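Local structure of transcription factor SPN1 (Saccharomyces cerevisiae, 3NFQ) at residues 19-24 against 56-61; 76-81 against 109-114; 101-106 against 143-148; 80-85 against 122-127; 31-36 against 86-91. The protein takes part in regulating transcription by RNA polymerase II and may act in both TBP recruitment and the steps that follow it. All coordinates share one frame; numbering follows the deposited sequence.

Contact 1 (19-24 against 56-61); sequences LRLKDE and LPKVVS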
# COMPACT_ATOMS: atom_id res chain seq x y z
N LEU A 19 -7.20 3.36 12.16
CA LEU A 19 -7.18 1.92 12.47
C LEU A 19 -8.31 1.11 11.81
O LEU A 19 -8.09 -0.05 11.43
CB LEU A 19 -7.04 1.67 14.00
CG LEU A 19 -5.71 2.13 14.61
CD1 LEU A 19 -5.82 2.36 16.15
CD2 LEU A 19 -4.49 1.24 14.25
N ARG A 20 -9.48 1.72 11.65
CA ARG A 20 -10.58 1.17 10.89
C ARG A 20 -10.30 1.09 9.38
O ARG A 20 -10.74 0.17 8.72
CB ARG A 20 -11.83 2.02 11.06
CG ARG A 20 -12.60 1.74 12.32
CD ARG A 20 -13.98 2.39 12.26
NE ARG A 20 -14.46 2.71 13.60
CZ ARG A 20 -15.46 2.09 14.23
NH1 ARG A 20 -16.12 1.08 13.65
NH2 ARG A 20 -15.80 2.46 15.46
N LEU A 21 -9.59 2.07 8.84
CA LEU A 21 -9.18 1.98 7.44
C LEU A 21 -8.16 0.85 7.29
O LEU A 21 -8.21 0.06 6.36
CB LEU A 21 -8.59 3.32 7.00
CG LEU A 21 -8.11 3.37 5.56
CD1 LEU A 21 -9.28 3.19 4.60
CD2 LEU A 21 -7.38 4.69 5.33
N LYS A 22 -7.27 0.75 8.24
CA LYS A 22 -6.27 -0.29 8.23
C LYS A 22 -6.96 -1.65 8.14
O LYS A 22 -6.70 -2.44 7.23
CB LYS A 22 -5.43 -0.11 9.47
CG LYS A 22 -4.35 -1.09 9.61
CD LYS A 22 -3.43 -0.64 10.76
CE LYS A 22 -2.36 -1.68 11.02
NZ LYS A 22 -1.81 -1.39 12.37
N ASP A 23 -7.93 -1.88 9.02
CA ASP A 23 -8.74 -3.11 8.96
C ASP A 23 -9.51 -3.27 7.68
O ASP A 23 -9.56 -4.36 7.13
CB ASP A 23 -9.79 -3.16 10.11
CG ASP A 23 -9.16 -3.21 11.52
OD1 ASP A 23 -8.01 -3.66 11.69
OD2 ASP A 23 -9.89 -2.81 12.50
N GLU A 24 -10.16 -2.22 7.20
CA GLU A 24 -10.86 -2.35 5.95
C GLU A 24 -9.94 -2.72 4.79
O GLU A 24 -10.36 -3.43 3.88
CB GLU A 24 -11.53 -1.04 5.54
CG GLU A 24 -12.66 -0.58 6.49
CD GLU A 24 -13.97 -1.35 6.25
OE1 GLU A 24 -14.19 -1.78 5.09
OE2 GLU A 24 -14.76 -1.53 7.22
N LEU A 56 -10.12 1.84 -2.95
CA LEU A 56 -8.95 2.69 -3.30
C LEU A 56 -9.17 4.22 -3.19
O LEU A 56 -8.33 4.92 -2.63
CB LEU A 56 -8.40 2.25 -4.67
CG LEU A 56 -7.17 3.01 -5.19
CD1 LEU A 56 -5.91 2.74 -4.28
CD2 LEU A 56 -6.92 2.63 -6.63
N PRO A 57 -10.28 4.74 -3.72
CA PRO A 57 -10.57 6.19 -3.59
C PRO A 57 -10.48 6.71 -2.16
O PRO A 57 -9.95 7.79 -1.92
CB PRO A 57 -12.02 6.30 -4.09
CG PRO A 57 -12.14 5.16 -5.10
CD PRO A 57 -11.32 4.02 -4.46
N LYS A 58 -10.98 5.97 -1.20
CA LYS A 58 -10.87 6.36 0.19
C LYS A 58 -9.46 6.30 0.69
O LYS A 58 -9.02 7.19 1.44
CB LYS A 58 -11.76 5.48 1.06
CG LYS A 58 -11.90 6.03 2.45
CD LYS A 58 -12.69 5.04 3.28
CE LYS A 58 -13.16 5.63 4.61
NZ LYS A 58 -14.10 4.61 5.25
N VAL A 59 -8.70 5.27 0.27
CA VAL A 59 -7.36 5.16 0.74
C VAL A 59 -6.50 6.34 0.24
O VAL A 59 -5.71 6.94 1.00
CB VAL A 59 -6.74 3.85 0.20
CG1 VAL A 59 -5.26 3.85 0.40
CG2 VAL A 59 -7.42 2.62 0.85
N VAL A 60 -6.63 6.63 -1.04
CA VAL A 60 -5.92 7.76 -1.67
C VAL A 60 -6.33 9.07 -0.99
O VAL A 60 -5.49 9.90 -0.66
CB VAL A 60 -6.28 7.81 -3.17
CG1 VAL A 60 -5.90 9.19 -3.79
CG2 VAL A 60 -5.55 6.68 -3.92
N SER A 61 -7.62 9.26 -0.79
CA SER A 61 -8.11 10.45 -0.08
C SER A 61 -7.47 10.69 1.28
O SER A 61 -6.87 11.74 1.55
CB SER A 61 -9.62 10.37 0.05
OG SER A 61 -10.07 11.52 0.73
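Leu21 of helix 10-42 rests on Lys58 and Val59 of helix 51-63, a helix-to-helix contact in the all-helical conserved central domain of SPN1. Along 19-24, Arg20 comes first; it lies on the outer side of the helix, where its guanidinium group makes a salt bridge with Glu16 one turn earlier. Leu21 then carries the whole apolar contact. Its CG is anti to the backbone N (chi1 179°), which extends the side chain toward the other helix, and its two methyls divide the work. CD1 faces helix 51-63, while CD2 turns to Leu77 of helix 77-85. A leucine suits this buried place because its surroundings are largely apolar. The next residue, Lys22, faces another neighbour: its carbonyl O probably accepts a hydrogen bond from Ser80 OG and its NZ bonds to Asn75 O, both tying helix 10-42 to the region around helix 77-85. One helical turn beyond Arg20, Glu24 places its carboxylate on the solvent side, with OE1 6.4 Å from Lys58 NZ; this is too far for a salt bridge, though the opposite charges may attract weakly. Opposite Leu21, the aliphatic part of Lys58 is fully extended and slides past the leucine in the reverse direction, so that methylenes cover the apolar edge while the ammonium group stays at the exposed surface. Val59, compact and branched, fits between Leu21 and Trp84 of helix 77-85, touching both through CG2. Leu21 CD1 thus sits 4.1 Å from Lys58 CD and 4.2 Å from Val59 CG2.

Contact 2 (76-81 against 109-114); sequences NLLQSV and LPVKTE
Leu78 meets Leu109 and Val111 through the way its chain is turned: with CG opposite the carbonyl carbon (chi1 -68°) and the rest extended (chi2 -175°), the two methyls are carried forward to the loop that precedes helix 113-119. The side chains reach toward one another tip to tip. Leu78 CD2 lies 3.8 Å from Leu109 CD1. On the other branch both methyls of Val111 lie near Leu78 CD1, CG2 at 3.9 Å and CG1 at 4.1 Å. All three residues are buried, and aliphatic side chains suit such a place because they fill it with methyl contacts and bring no polar group that would need a partner. The loop delivers its pair by an inverse gamma turn centred on Pro110, closed by the bond from Val111 N to Leu109 O at 2.8 Å. Proline fits the centre of such a turn because its ring fixes phi near the value required, and it stays at the surface while CB of each neighbour, Leu109 and Val111, is directed toward segment 76-81. The loop ends at Lys112, and the helix begins with the next residue. Around the contact, helix 69-74 supplies Leu73 against Leu78 and Ala69 against Leu109, helix 113-119 adds Ser119 and Leu116, and helix 96-107 packs Leu106 on Leu78; on another side of helix 77-85, Leu77 faces helices 10-42 and 51-63.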
# COMPACT_ATOMS: atom_id res chain seq x y z
N ASN A 76 0.76 2.69 11.88
CA ASN A 76 1.26 1.66 10.98
C ASN A 76 0.27 1.34 9.86
O ASN A 76 0.14 0.20 9.43
CB ASN A 76 1.59 0.38 11.79
CG ASN A 76 2.58 -0.55 11.08
OD1 ASN A 76 2.71 -1.73 11.45
ND2 ASN A 76 3.29 -0.03 10.09
N LEU A 77 -0.45 2.35 9.37
CA LEU A 77 -1.25 2.15 8.20
C LEU A 77 -0.41 1.69 6.99
O LEU A 77 -0.88 0.99 6.10
CB LEU A 77 -2.00 3.43 7.87
CG LEU A 77 -3.04 3.36 6.74
CD1 LEU A 77 -4.19 2.40 7.03
CD2 LEU A 77 -3.61 4.77 6.42
N LEU A 78 0.86 2.07 6.95
CA LEU A 78 1.72 1.61 5.84
C LEU A 78 1.83 0.09 5.74
O LEU A 78 2.14 -0.47 4.71
CB LEU A 78 3.08 2.28 5.94
CG LEU A 78 3.15 3.78 5.70
CD1 LEU A 78 4.64 4.28 5.73
CD2 LEU A 78 2.47 4.06 4.38
N GLN A 79 1.53 -0.60 6.82
CA GLN A 79 1.49 -2.06 6.76
C GLN A 79 0.44 -2.54 5.79
O GLN A 79 0.64 -3.48 5.03
CB GLN A 79 1.16 -2.66 8.14
CG GLN A 79 1.58 -4.15 8.17
CD GLN A 79 1.26 -4.76 9.51
OE1 GLN A 79 2.13 -5.38 10.15
NE2 GLN A 79 0.04 -4.55 9.96
N SER A 80 -0.74 -1.97 5.89
CA SER A 80 -1.81 -2.30 4.96
C SER A 80 -1.51 -1.86 3.52
O SER A 80 -1.89 -2.55 2.61
CB SER A 80 -3.11 -1.65 5.40
OG SER A 80 -3.57 -2.20 6.63
N VAL A 81 -0.86 -0.71 3.35
CA VAL A 81 -0.39 -0.27 2.01
C VAL A 81 0.57 -1.26 1.46
O VAL A 81 0.49 -1.68 0.30
CB VAL A 81 0.25 1.14 2.06
CG1 VAL A 81 0.89 1.53 0.68
CG2 VAL A 81 -0.78 2.15 2.54
N LEU A 109 4.20 11.48 1.64
CA LEU A 109 4.21 11.15 3.05
C LEU A 109 5.60 11.21 3.61
O LEU A 109 6.52 10.74 2.96
CB LEU A 109 3.73 9.71 3.24
CG LEU A 109 2.39 9.34 3.84
CD1 LEU A 109 2.42 7.83 4.11
CD2 LEU A 109 2.07 10.10 5.15
N PRO A 110 5.78 11.81 4.81
CA PRO A 110 7.13 11.87 5.38
C PRO A 110 7.67 10.54 5.97
O PRO A 110 8.01 10.46 7.17
CB PRO A 110 7.03 12.99 6.43
CG PRO A 110 5.57 13.01 6.80
CD PRO A 110 4.80 12.58 5.61
N VAL A 111 7.79 9.51 5.13
CA VAL A 111 8.23 8.19 5.60
C VAL A 111 9.70 8.15 6.06
O VAL A 111 10.59 8.69 5.39
CB VAL A 111 8.00 7.17 4.48
CG1 VAL A 111 8.40 5.76 4.91
CG2 VAL A 111 6.54 7.22 4.04
N LYS A 112 9.96 7.44 7.14
CA LYS A 112 11.33 7.27 7.65
C LYS A 112 11.67 5.78 7.74
O LYS A 112 10.81 4.91 7.61
CB LYS A 112 11.47 7.89 9.04
CG LYS A 112 11.08 9.36 9.15
CD LYS A 112 11.88 10.20 8.14
CE LYS A 112 11.59 11.69 8.28
NZ LYS A 112 12.47 12.39 7.33
N THR A 113 12.94 5.49 7.98
CA THR A 113 13.39 4.12 8.07
C THR A 113 12.55 3.31 9.09
O THR A 113 12.19 2.18 8.82
CB THR A 113 14.90 4.05 8.38
OG1 THR A 113 15.64 4.53 7.23
CG2 THR A 113 15.33 2.61 8.67
N GLU A 114 12.22 3.90 10.23
CA GLU A 114 11.48 3.13 11.25
C GLU A 114 10.09 2.67 10.77
O GLU A 114 9.63 1.57 11.13
CB GLU A 114 11.35 3.89 12.57
CG GLU A 114 10.75 5.28 12.47
CD GLU A 114 11.82 6.39 12.37
OE1 GLU A 114 12.95 6.14 11.84
OE2 GLU A 114 11.48 7.53 12.83

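Contact 3 (101-106 against 143-148); sequences SLFAAL and EKLIAE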
# COMPACT_ATOMS: atom_id res chain seq x y z
N SER A 101 -1.52 4.59 -8.00
CA SER A 101 -2.22 5.39 -7.00
C SER A 101 -1.54 5.35 -5.66
O SER A 101 -1.41 6.38 -4.97
CB SER A 101 -3.66 4.92 -6.79
OG SER A 101 -4.37 5.13 -8.00
N LEU A 102 -1.15 4.16 -5.23
CA LEU A 102 -0.44 4.09 -3.94
C LEU A 102 0.93 4.75 -3.93
O LEU A 102 1.30 5.45 -2.96
CB LEU A 102 -0.36 2.64 -3.45
CG LEU A 102 -1.70 1.97 -3.10
CD1 LEU A 102 -1.43 0.52 -2.62
CD2 LEU A 102 -2.41 2.72 -2.03
N PHE A 103 1.70 4.56 -5.00
CA PHE A 103 3.01 5.18 -5.03
C PHE A 103 2.88 6.71 -5.13
O PHE A 103 3.64 7.44 -4.55
CB PHE A 103 3.86 4.58 -6.18
CG PHE A 103 4.70 3.39 -5.76
CD1 PHE A 103 4.39 2.11 -6.21
CD2 PHE A 103 5.81 3.58 -4.95
CE1 PHE A 103 5.21 0.99 -5.83
CE2 PHE A 103 6.61 2.46 -4.58
CZ PHE A 103 6.30 1.21 -5.01
N ALA A 104 1.87 7.22 -5.82
CA ALA A 104 1.72 8.66 -5.85
C ALA A 104 1.37 9.22 -4.47
O ALA A 104 1.87 10.28 -4.05
CB ALA A 104 0.63 9.09 -6.91
N ALA A 105 0.51 8.51 -3.74
CA ALA A 105 0.18 8.89 -2.38
C ALA A 105 1.37 8.78 -1.44
O ALA A 105 1.53 9.65 -0.60
CB ALA A 105 -1.02 8.04 -1.86
N LEU A 106 2.23 7.77 -1.58
CA LEU A 106 3.41 7.62 -0.72
C LEU A 106 4.46 8.71 -1.01
O LEU A 106 5.29 9.03 -0.14
CB LEU A 106 4.09 6.29 -0.94
CG LEU A 106 3.38 5.00 -0.46
CD1 LEU A 106 3.98 3.80 -1.12
CD2 LEU A 106 3.46 4.92 1.08
N GLU A 143 12.72 3.59 -6.59
CA GLU A 143 14.14 3.80 -6.31
C GLU A 143 14.41 5.19 -5.73
O GLU A 143 15.22 5.32 -4.82
CB GLU A 143 14.91 3.54 -7.62
CG GLU A 143 16.28 4.01 -7.64
CD GLU A 143 16.83 3.97 -9.06
OE1 GLU A 143 17.34 5.05 -9.47
OE2 GLU A 143 16.69 2.90 -9.76
N LYS A 144 13.72 6.21 -6.23
CA LYS A 144 13.81 7.56 -5.64
C LYS A 144 13.28 7.59 -4.23
O LYS A 144 13.87 8.21 -3.34
CB LYS A 144 12.99 8.56 -6.47
CG LYS A 144 12.94 9.94 -5.81
CD LYS A 144 11.72 10.70 -6.35
CE LYS A 144 11.11 11.67 -5.33
NZ LYS A 144 10.31 12.66 -6.22
N LEU A 145 12.15 6.91 -3.99
CA LEU A 145 11.53 6.99 -2.67
C LEU A 145 12.38 6.24 -1.64
O LEU A 145 12.55 6.72 -0.53
CB LEU A 145 10.15 6.37 -2.69
CG LEU A 145 9.16 7.31 -3.41
CD1 LEU A 145 7.82 6.55 -3.49
CD2 LEU A 145 9.00 8.57 -2.63
N ILE A 146 12.85 5.07 -1.98
CA ILE A 146 13.65 4.36 -0.98
C ILE A 146 14.94 5.12 -0.56
O ILE A 146 15.34 5.10 0.62
CB ILE A 146 13.94 2.87 -1.41
CG1 ILE A 146 14.37 2.02 -0.20
CG2 ILE A 146 14.90 2.74 -2.50
CD1 ILE A 146 13.13 1.59 0.61
N ALA A 147 15.61 5.72 -1.54
CA ALA A 147 16.79 6.56 -1.28
C ALA A 147 16.43 7.72 -0.38
O ALA A 147 17.13 8.04 0.58
CB ALA A 147 17.38 7.07 -2.62
N GLU A 148 15.31 8.35 -0.67
CA GLU A 148 14.88 9.49 0.08
C GLU A 148 14.50 9.11 1.51
O GLU A 148 14.89 9.79 2.48
CB GLU A 148 13.70 10.12 -0.66
CG GLU A 148 13.14 11.30 -0.01
CD GLU A 148 12.00 11.90 -0.81
OE1 GLU A 148 12.14 12.09 -2.04
OE2 GLU A 148 10.95 12.20 -0.22
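The ring of Phe103 meets Leu145 at its edge: the leucine methyl CD1 lies in the plane of the ring, 3.9 Å from Phe103 CD2, and so touches the hydrogen-bearing rim. Tyr128 of helix 121-130 pairs with the same ring edge-to-face, in a T-shaped arrangement, and Val125 of that helix comes near CE2 from off the ring plane. The CA–CB bond of Phe103 is directed neither at nor away from segment 143-148, yet with chi1 at -91° the ring end comes nearer helix 136-149 than that direction would suggest. The two side chains cross obliquely. CB of Leu145 is directed toward segment 101-106, and CG lies anti to the carbonyl carbon (chi1 -74°); the second methyl, CD2, approaches the backbone at Leu106 O with a looser 4.5 Å. The large apolar phenylalanine ring suits a buried site because it can pack on Leu145, Val125, Leu141 and Ala142 together, and leucine suits its own because it is apolar and long enough to meet both the ring and the backbone. The closest CA approach of the two segments is 8.4 Å, between Leu106 CA and Leu145 CA. Helix 121-130 fills in on one side, with Leu121 against Leu106 and Ile126 against Ile146, while the other flank of helix 96-107, through Leu102 and Ala105, is taken up by helices 51-63 and 77-85.

Contact 4 (80-85 against 122-127); sequences SVRIWL and GRVVIF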
# COMPACT_ATOMS: atom_id res chain seq x y z
N SER A 80 -0.74 -1.97 5.89
CA SER A 80 -1.81 -2.30 4.96
C SER A 80 -1.51 -1.86 3.52
O SER A 80 -1.89 -2.55 2.61
CB SER A 80 -3.11 -1.65 5.40
OG SER A 80 -3.57 -2.20 6.63
N VAL A 81 -0.86 -0.71 3.35
CA VAL A 81 -0.39 -0.27 2.01
C VAL A 81 0.57 -1.26 1.46
O VAL A 81 0.49 -1.68 0.30
CB VAL A 81 0.25 1.14 2.06
CG1 VAL A 81 0.89 1.53 0.68
CG2 VAL A 81 -0.78 2.15 2.54
N ARG A 82 1.47 -1.73 2.31
CA ARG A 82 2.41 -2.71 1.87
C ARG A 82 1.73 -3.98 1.45
O ARG A 82 2.15 -4.62 0.47
CB ARG A 82 3.34 -3.01 3.05
CG ARG A 82 4.31 -4.10 2.76
CD ARG A 82 4.53 -4.78 4.10
NE ARG A 82 3.88 -6.03 4.11
CZ ARG A 82 3.53 -6.78 5.15
NH1 ARG A 82 3.68 -6.45 6.43
NH2 ARG A 82 2.97 -7.92 4.83
N ILE A 83 0.71 -4.40 2.20
CA ILE A 83 -0.02 -5.64 1.80
C ILE A 83 -0.69 -5.51 0.41
O ILE A 83 -0.70 -6.45 -0.39
CB ILE A 83 -1.09 -5.98 2.87
CG1 ILE A 83 -0.38 -6.56 4.09
CG2 ILE A 83 -2.08 -7.08 2.38
CD1 ILE A 83 -1.29 -6.52 5.36
N TRP A 84 -1.27 -4.34 0.13
CA TRP A 84 -1.77 -4.12 -1.23
C TRP A 84 -0.71 -4.20 -2.32
O TRP A 84 -0.98 -4.72 -3.40
CB TRP A 84 -2.54 -2.78 -1.33
CG TRP A 84 -3.86 -2.83 -0.68
CD1 TRP A 84 -4.27 -3.66 0.32
CD2 TRP A 84 -4.95 -1.97 -0.98
NE1 TRP A 84 -5.55 -3.34 0.69
CE2 TRP A 84 -6.01 -2.33 -0.11
CE3 TRP A 84 -5.16 -0.95 -1.91
CZ2 TRP A 84 -7.22 -1.73 -0.14
CZ3 TRP A 84 -6.39 -0.31 -1.92
CH2 TRP A 84 -7.41 -0.69 -1.06
N LEU A 85 0.52 -3.75 -2.05
CA LEU A 85 1.55 -3.65 -3.10
C LEU A 85 2.32 -4.95 -3.25
O LEU A 85 2.89 -5.22 -4.30
CB LEU A 85 2.54 -2.54 -2.69
CG LEU A 85 1.99 -1.10 -2.90
CD1 LEU A 85 2.94 -0.06 -2.30
CD2 LEU A 85 1.75 -0.86 -4.38
N GLY A 122 9.56 -1.34 3.31
CA GLY A 122 10.90 -1.17 2.72
C GLY A 122 11.21 -2.31 1.77
O GLY A 122 11.67 -2.06 0.65
N ARG A 123 11.06 -3.57 2.21
CA ARG A 123 11.45 -4.67 1.33
C ARG A 123 10.58 -4.83 0.13
O ARG A 123 11.05 -5.27 -0.90
CB ARG A 123 11.60 -6.02 2.03
CG ARG A 123 10.46 -6.44 2.86
CD ARG A 123 10.98 -7.44 4.05
NE ARG A 123 12.11 -8.27 3.62
CZ ARG A 123 11.98 -9.28 2.75
NH1 ARG A 123 10.76 -9.53 2.28
NH2 ARG A 123 13.04 -10.00 2.35
N VAL A 124 9.33 -4.39 0.24
CA VAL A 124 8.40 -4.40 -0.92
C VAL A 124 8.77 -3.30 -1.95
O VAL A 124 8.84 -3.56 -3.16
CB VAL A 124 6.93 -4.31 -0.44
CG1 VAL A 124 6.02 -4.19 -1.68
CG2 VAL A 124 6.52 -5.66 0.32
N VAL A 125 9.09 -2.10 -1.48
CA VAL A 125 9.49 -1.01 -2.39
C VAL A 125 10.82 -1.39 -3.08
O VAL A 125 11.00 -1.17 -4.30
CB VAL A 125 9.53 0.38 -1.66
CG1 VAL A 125 10.10 1.50 -2.58
CG2 VAL A 125 8.14 0.74 -1.21
N ILE A 126 11.73 -2.02 -2.34
CA ILE A 126 12.95 -2.51 -2.98
C ILE A 126 12.62 -3.51 -4.11
O ILE A 126 13.17 -3.44 -5.21
CB ILE A 126 13.94 -3.13 -1.93
CG1 ILE A 126 14.52 -2.00 -1.06
CG2 ILE A 126 15.08 -3.92 -2.65
CD1 ILE A 126 15.22 -2.42 0.21
N PHE A 127 11.69 -4.45 -3.85
CA PHE A 127 11.28 -5.40 -4.85
C PHE A 127 10.77 -4.68 -6.13
O PHE A 127 11.04 -5.09 -7.28
CB PHE A 127 10.15 -6.30 -4.26
CG PHE A 127 9.47 -7.17 -5.29
CD1 PHE A 127 9.94 -8.45 -5.61
CD2 PHE A 127 8.37 -6.70 -5.99
CE1 PHE A 127 9.31 -9.24 -6.61
CE2 PHE A 127 7.76 -7.49 -6.96
CZ PHE A 127 8.20 -8.72 -7.28
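Val124 of helix 121-130 lies between Arg82 and Leu85, residues one turn apart on helix 77-85. Its two methyls part company: CG2 stands 3.6 Å from Arg82 CG, and CG1 stands 4.0 Å from Leu85 CB. The compact valine suits the close approach of the backbones, whose nearest pair, Arg82 CA and Val124 CA, is 6.8 Å apart. A buried apolar residue suits position 85, since Leu85 meets Val124 with its CB while the rest of its side chain packs on Leu102. Arg82 crosses Val124 at about a right angle and offers only its aliphatic part. Its CG is anti to the backbone N (chi1 175°), and bends at chi2 and chi3 then lead the guanidinium group away from the valine. There it is held by Glu86, through a salt bridge from NH2 to OE1, and by Ser119 O, bonded to NH1, so the charged end has partners while its methylenes pack. Glu86 helps to hold the Arg82 head and also touches Val124 through its own CB. Further out, Leu85 O accepts a hydrogen bond from Tyr128 OH, a second tie between the same two helices. Behind helix 77-85, Trp84 packs on helices 10-42, 51-63 and 96-107, while Phe127 of helix 121-130 covers Pro87 and Leu93 in the loop before helix 96-107.

Contact 5 (31-36 against 86-91); sequences LDIDTL and EPLPDG
Leu88 reaches from the loop after helix 77-85 to Ile33 and Leu36, one turn apart on helix 10-42. From CB, which already points at the helix, CG is carried on anti to the carbonyl carbon (chi1 -61°), and there the chain forks. CD2 ends tip to tip with Ile33 CD1 at 3.4 Å. CD1 does the same with Leu36 CD2 at 3.5 Å. Both distances are shorter than methyl groups usually keep, so the packing is tight or the side-chain tips are placed with some error. On the helix, CB of both Ile33 and Leu36 is directed toward the loop; Leu36 CG is anti to the backbone N (chi1 176°), and the fork of Leu88 matches the spacing of the two. Leu88 also opens a type I beta turn that runs to Gly91, closed by Gly91 N donating to Leu88 O at 2.8 Å. Glycine suits the last position, whose positive phi of 96° would press a CB against the preceding carbonyl oxygen. The contact is partly open to solvent, toward the margin of the domain. Here an interhelix loop packs by its leucine on the i, i+3 face of a long helix, within an all-helical fold whose segment 86-91 belongs by sequence to the TFIIS N-terminal family.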
# COMPACT_ATOMS: atom_id res chain seq x y z
N LEU A 31 -10.23 -10.64 0.98
CA LEU A 31 -11.33 -11.01 0.05
C LEU A 31 -10.87 -11.18 -1.39
O LEU A 31 -11.25 -12.15 -2.07
CB LEU A 31 -12.50 -10.04 0.14
CG LEU A 31 -13.24 -10.02 1.46
CD1 LEU A 31 -14.14 -8.82 1.50
CD2 LEU A 31 -14.04 -11.29 1.71
N ASP A 32 -10.07 -10.23 -1.89
CA ASP A 32 -9.55 -10.31 -3.25
C ASP A 32 -8.64 -11.55 -3.45
O ASP A 32 -8.70 -12.20 -4.48
CB ASP A 32 -8.80 -9.01 -3.60
CG ASP A 32 -9.75 -7.87 -3.95
OD1 ASP A 32 -10.98 -8.14 -3.93
OD2 ASP A 32 -9.30 -6.72 -4.23
N ILE A 33 -7.80 -11.87 -2.48
CA ILE A 33 -7.03 -13.08 -2.61
C ILE A 33 -7.97 -14.34 -2.74
O ILE A 33 -7.72 -15.26 -3.55
CB ILE A 33 -6.02 -13.23 -1.43
CG1 ILE A 33 -4.85 -12.24 -1.56
CG2 ILE A 33 -5.41 -14.66 -1.39
CD1 ILE A 33 -4.07 -12.42 -2.83
N ASP A 34 -9.04 -14.37 -1.93
CA ASP A 34 -9.98 -15.49 -2.01
C ASP A 34 -10.56 -15.56 -3.40
O ASP A 34 -10.64 -16.65 -3.98
CB ASP A 34 -11.10 -15.37 -0.97
CG ASP A 34 -10.62 -15.50 0.47
OD1 ASP A 34 -9.46 -15.94 0.74
OD2 ASP A 34 -11.42 -15.14 1.37
N THR A 35 -10.97 -14.41 -3.94
CA THR A 35 -11.54 -14.39 -5.28
C THR A 35 -10.59 -14.84 -6.38
O THR A 35 -10.97 -15.62 -7.31
CB THR A 35 -12.05 -13.00 -5.64
OG1 THR A 35 -13.11 -12.64 -4.77
CG2 THR A 35 -12.51 -12.91 -7.07
N LEU A 36 -9.35 -14.36 -6.29
CA LEU A 36 -8.32 -14.77 -7.23
C LEU A 36 -8.15 -16.29 -7.20
O LEU A 36 -8.17 -16.94 -8.25
CB LEU A 36 -7.00 -14.03 -6.96
CG LEU A 36 -5.82 -14.49 -7.86
CD1 LEU A 36 -6.07 -14.24 -9.33
CD2 LEU A 36 -4.57 -13.74 -7.40
N GLU A 86 2.37 -5.73 -2.18
CA GLU A 86 3.32 -6.85 -2.19
C GLU A 86 2.98 -7.91 -3.22
O GLU A 86 1.80 -8.18 -3.52
CB GLU A 86 3.46 -7.47 -0.77
CG GLU A 86 2.42 -8.44 -0.39
CD GLU A 86 2.40 -8.76 1.12
OE1 GLU A 86 3.39 -8.49 1.80
OE2 GLU A 86 1.39 -9.31 1.62
N PRO A 87 4.03 -8.53 -3.78
CA PRO A 87 3.81 -9.55 -4.78
C PRO A 87 3.26 -10.79 -4.14
O PRO A 87 3.56 -11.09 -2.97
CB PRO A 87 5.22 -9.84 -5.35
CG PRO A 87 6.14 -9.32 -4.36
CD PRO A 87 5.46 -8.21 -3.60
N LEU A 88 2.53 -11.55 -4.94
CA LEU A 88 2.05 -12.85 -4.48
C LEU A 88 3.25 -13.77 -4.67
O LEU A 88 4.23 -13.40 -5.31
CB LEU A 88 0.91 -13.34 -5.35
CG LEU A 88 -0.36 -12.43 -5.37
CD1 LEU A 88 -1.38 -13.15 -6.22
CD2 LEU A 88 -0.88 -12.29 -4.02
N PRO A 89 3.15 -14.99 -4.14
CA PRO A 89 4.25 -15.95 -4.26
C PRO A 89 4.73 -16.28 -5.68
O PRO A 89 5.95 -16.49 -5.89
CB PRO A 89 3.69 -17.17 -3.54
CG PRO A 89 2.77 -16.58 -2.47
CD PRO A 89 2.06 -15.49 -3.28
N ASP A 90 3.83 -16.28 -6.67
CA ASP A 90 4.23 -16.41 -8.09
C ASP A 90 4.84 -15.17 -8.71
O ASP A 90 5.23 -15.17 -9.89
CB ASP A 90 3.06 -16.93 -8.94
CG ASP A 90 2.01 -15.86 -9.21
OD1 ASP A 90 2.07 -14.74 -8.62
OD2 ASP A 90 1.11 -16.14 -10.03
N GLY A 91 4.93 -14.10 -7.92
CA GLY A 91 5.62 -12.91 -8.34
C GLY A 91 4.70 -11.86 -8.92
O GLY A 91 5.16 -10.76 -9.25

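From the N terminus, helix 10-42 enters two contacts. Contact 1 closes first, a loop of 31 residues ending on helix 51-63. Contact 5 starts later on the same helix and ends beyond helix 77-85, so it crosses contact 1 as well as contacts 2 and 4. Those two leave from overlapping segments, sharing Ser80 and Val81; contact 2 closes at the loop before helix 113-119, contact 4 on helix 121-130. Contact 3, from helix 96-107 to helix 136-149, crosses both and follows contacts 1 and 5 in series. Helix 77-85 lies between the N-terminal helices and the C-terminal bundle, with Trp84 packed on Leu56 of contact 1 and on Leu102 of contact 3.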